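Local coordinates for protein sialidase B (Streptococcus pneumoniae TIGR4, PDB 4XJA) that hydrolyses the alpha-glycosidic bonds that hold terminal sialic acids on oligosaccharides, glycoproteins and glycolipids, at residues Asp224-Gly229 / Phe287-Ile292. The protein carries 1 engineered substitution. Numbering follows the deposited sequence.
Sequences DARYGG and FIDSSI. With SFJ ((2R,3R,4R,5R,6R)-5-acetamido-2,3-difluoro-4-hydroxy-6-[(1R,2R)-1,2,3-trihydroxypropyl]tetrahydro-2H-pyran-2-carboxylic acid), chain F.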
loop_
_atom_site.group_PDB
_atom_site.type_symbol
_atom_site.label_atom_id
_atom_site.label_comp_id
_atom_site.label_asym_id
_atom_site.label_seq_id
_atom_site.Cartn_x
_atom_site.Cartn_y
_atom_site.Cartn_z
ATOM N N ASP A 224 -5.131 2.895 -2.986
ATOM C CA ASP A 224 -4.914 2.466 -4.363
ATOM C C ASP A 224 -5.181 0.974 -4.408
ATOM O O ASP A 224 -4.457 0.203 -3.769
ATOM C CB ASP A 224 -3.443 2.637 -4.749
ATOM C CG ASP A 224 -3.079 4.053 -5.136
ATOM O OD1 ASP A 224 -3.727 5.032 -4.687
ATOM O OD2 ASP A 224 -2.094 4.180 -5.888
ATOM N N ALA A 225 -6.198 0.548 -5.156
ATOM C CA ALA A 225 -6.330 -0.880 -5.465
ATOM C C ALA A 225 -5.494 -1.149 -6.727
ATOM O O ALA A 225 -5.887 -0.772 -7.837
ATOM C CB ALA A 225 -7.797 -1.265 -5.678
ATOM N N ARG A 226 -4.325 -1.770 -6.549
ATOM C CA ARG A 226 -3.359 -1.914 -7.638
ATOM C C ARG A 226 -3.398 -3.322 -8.222
ATOM O O ARG A 226 -3.128 -4.306 -7.534
ATOM C CB ARG A 226 -1.949 -1.542 -7.154
ATOM C CG ARG A 226 -1.835 -0.080 -6.667
ATOM C CD ARG A 226 -0.395 0.402 -6.573
ATOM N NE ARG A 226 -0.319 1.847 -6.322
ATOM C CZ ARG A 226 0.812 2.544 -6.245
ATOM N NH1 ARG A 226 1.988 1.947 -6.397
ATOM N NH2 ARG A 226 0.764 3.845 -6.020
ATOM N N TYR A 227 -3.726 -3.408 -9.503
ATOM C CA TYR A 227 -3.950 -4.702 -10.119
ATOM C C TYR A 227 -2.688 -5.321 -10.699
ATOM O O TYR A 227 -2.483 -6.539 -10.588
ATOM C CB TYR A 227 -5.088 -4.605 -11.161
ATOM C CG TYR A 227 -6.397 -4.223 -10.502
ATOM C CD1 TYR A 227 -6.681 -2.895 -10.215
ATOM C CD2 TYR A 227 -7.323 -5.188 -10.132
ATOM C CE1 TYR A 227 -7.851 -2.531 -9.577
ATOM C CE2 TYR A 227 -8.500 -4.837 -9.500
ATOM C CZ TYR A 227 -8.755 -3.507 -9.226
ATOM O OH TYR A 227 -9.916 -3.141 -8.587
ATOM N N GLY A 228 -1.851 -4.504 -11.330
ATOM C CA GLY A 228 -0.676 -5.023 -12.022
ATOM C C GLY A 228 0.549 -5.036 -11.126
ATOM O O GLY A 228 1.551 -4.360 -11.401
ATOM N N GLY A 229 0.473 -5.811 -10.052
ATOM C CA GLY A 229 1.505 -5.778 -9.026
ATOM C C GLY A 229 1.438 -4.460 -8.264
ATOM O O GLY A 229 0.451 -3.738 -8.356
ATOM N N PHE A 287 -5.977 5.516 -11.717
ATOM C CA PHE A 287 -6.013 6.560 -10.689
ATOM C C PHE A 287 -4.892 6.264 -9.706
ATOM O O PHE A 287 -4.506 5.118 -9.556
ATOM C CB PHE A 287 -7.354 6.520 -9.947
ATOM C CG PHE A 287 -8.538 6.799 -10.830
ATOM C CD1 PHE A 287 -8.940 8.101 -11.078
ATOM C CD2 PHE A 287 -9.236 5.759 -11.422
ATOM C CE1 PHE A 287 -10.028 8.364 -11.901
ATOM C CE2 PHE A 287 -10.325 6.007 -12.235
ATOM C CZ PHE A 287 -10.723 7.310 -12.476
ATOM N N ILE A 288 -4.354 7.278 -9.037
ATOM C CA ILE A 288 -3.257 7.024 -8.103
ATOM C C ILE A 288 -3.132 8.157 -7.093
ATOM O O ILE A 288 -3.332 9.319 -7.450
ATOM C CB ILE A 288 -1.921 6.775 -8.878
ATOM C CG1 ILE A 288 -0.747 6.525 -7.933
ATOM C CG2 ILE A 288 -1.608 7.920 -9.852
ATOM C CD1 ILE A 288 0.490 6.056 -8.676
ATOM N N ASP A 289 -2.835 7.805 -5.839
ATOM C CA ASP A 289 -2.625 8.767 -4.750
ATOM C C ASP A 289 -3.890 9.549 -4.383
ATOM O O ASP A 289 -4.133 10.632 -4.915
ATOM C CB ASP A 289 -1.487 9.748 -5.078
ATOM C CG ASP A 289 -0.126 9.069 -5.170
ATOM O OD1 ASP A 289 -0.024 7.880 -4.807
ATOM O OD2 ASP A 289 0.849 9.739 -5.587
ATOM N N SER A 290 -4.685 9.009 -3.465
ATOM C CA SER A 290 -5.924 9.660 -3.066
ATOM C C SER A 290 -5.765 10.420 -1.756
ATOM O O SER A 290 -4.810 10.210 -1.000
ATOM C CB SER A 290 -7.088 8.654 -2.955
ATOM O OG SER A 290 -6.812 7.586 -2.053
ATOM N N SER A 291 -6.724 11.302 -1.490
ATOM C CA SER A 291 -6.705 12.143 -0.299
ATOM C C SER A 291 -8.158 12.485 -0.014
ATOM O O SER A 291 -8.939 12.672 -0.953
ATOM C CB SER A 291 -5.900 13.414 -0.573
ATOM O OG SER A 291 -5.667 14.130 0.619
ATOM N N ILE A 292 -8.518 12.572 1.267
ATOM C CA ILE A 292 -9.917 12.746 1.680
ATOM C C ILE A 292 -10.071 13.979 2.576
ATOM O O ILE A 292 -9.166 14.309 3.353
ATOM C CB ILE A 292 -10.402 11.533 2.511
ATOM C CG1 ILE A 292 -10.385 10.247 1.701
ATOM C CG2 ILE A 292 -11.819 11.742 3.057
ATOM C CD1 ILE A 292 -10.702 9.034 2.583
HETATM C C11 SFJ F . 1.936 9.914 -8.889
HETATM C C9 SFJ F . 8.134 9.135 -8.108
HETATM C C10 SFJ F . 2.942 8.856 -8.435
HETATM C C1 SFJ F . 6.908 6.122 -3.726
HETATM C C7 SFJ F . 6.221 7.775 -7.649
HETATM C C4 SFJ F . 3.352 7.008 -5.238
HETATM C C3 SFJ F . 4.388 5.975 -4.640
HETATM C C5 SFJ F . 3.914 7.607 -6.549
HETATM C C6 SFJ F . 5.329 8.147 -6.389
HETATM C C2 SFJ F . 5.956 6.470 -4.912
HETATM N N5 SFJ F . 3.047 8.633 -7.107
HETATM O O10 SFJ F . 3.563 8.236 -9.262
HETATM O O9 SFJ F . 7.731 9.110 -9.441
HETATM O O1A SFJ F . 7.808 6.925 -3.451
HETATM O O8 SFJ F . 8.290 7.804 -6.245
HETATM O O7 SFJ F . 5.922 6.564 -8.355
HETATM O O4 SFJ F . 2.096 6.514 -5.408
HETATM O O6 SFJ F . 5.925 7.816 -5.178
HETATM F FAI SFJ F . 4.184 5.029 -5.083
HETATM F FAJ SFJ F . 6.595 5.881 -5.815
HETATM O O1B SFJ F . 6.697 5.008 -3.245
HETATM C C8 SFJ F . 7.777 7.836 -7.536
HETATM O O HOH W 1 -4.583 6.197 -2.425
#
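Arg226 and Asp289 meet at O4 of the bound difluorosialic acid SFJ. Arg226 NH2 gives O4 a weak bond (3.0 Å), reaching it from the guanidinium edge, and O4 in turn donates to Asp289 OD1 at 2.6 Å. The other carboxylate oxygen, Asp289 OD2, accepts the acetamido N5 at 2.9 Å, so one aspartate spans two neighbouring substituents of the sugar. Ile288 slants across beside them; with CG1 anti to its backbone N (chi1 179°), it brings CD1 to 3.5 Å from Arg226 NH2. In the second shell, Asp224 OD2 accepts both NE and NH2 of Arg226 in the guanidinium plane, a side-on salt bridge that fixes the group's rotation. Asp224 OD1 accepts Asp289 N on its syn lone pair (3.1 Å); a water donating to OD1 also accepts from Ser290 N. Asp224 therefore holds the Arg226 guanidinium directly but Asp289 only by its backbone, and Arg226 probably eases the proximity of the two carboxylates. In this active site the family's arginine triad, Arg207, Arg519 and Arg581, and Asn314 also hydrogen-bond SFJ. Strands 219-226 and 286-294 lie in neighbouring sheets of the sialidase beta-propeller; strands 205-213 and 237-244 flank the first, 301-308 and 451-459 the second.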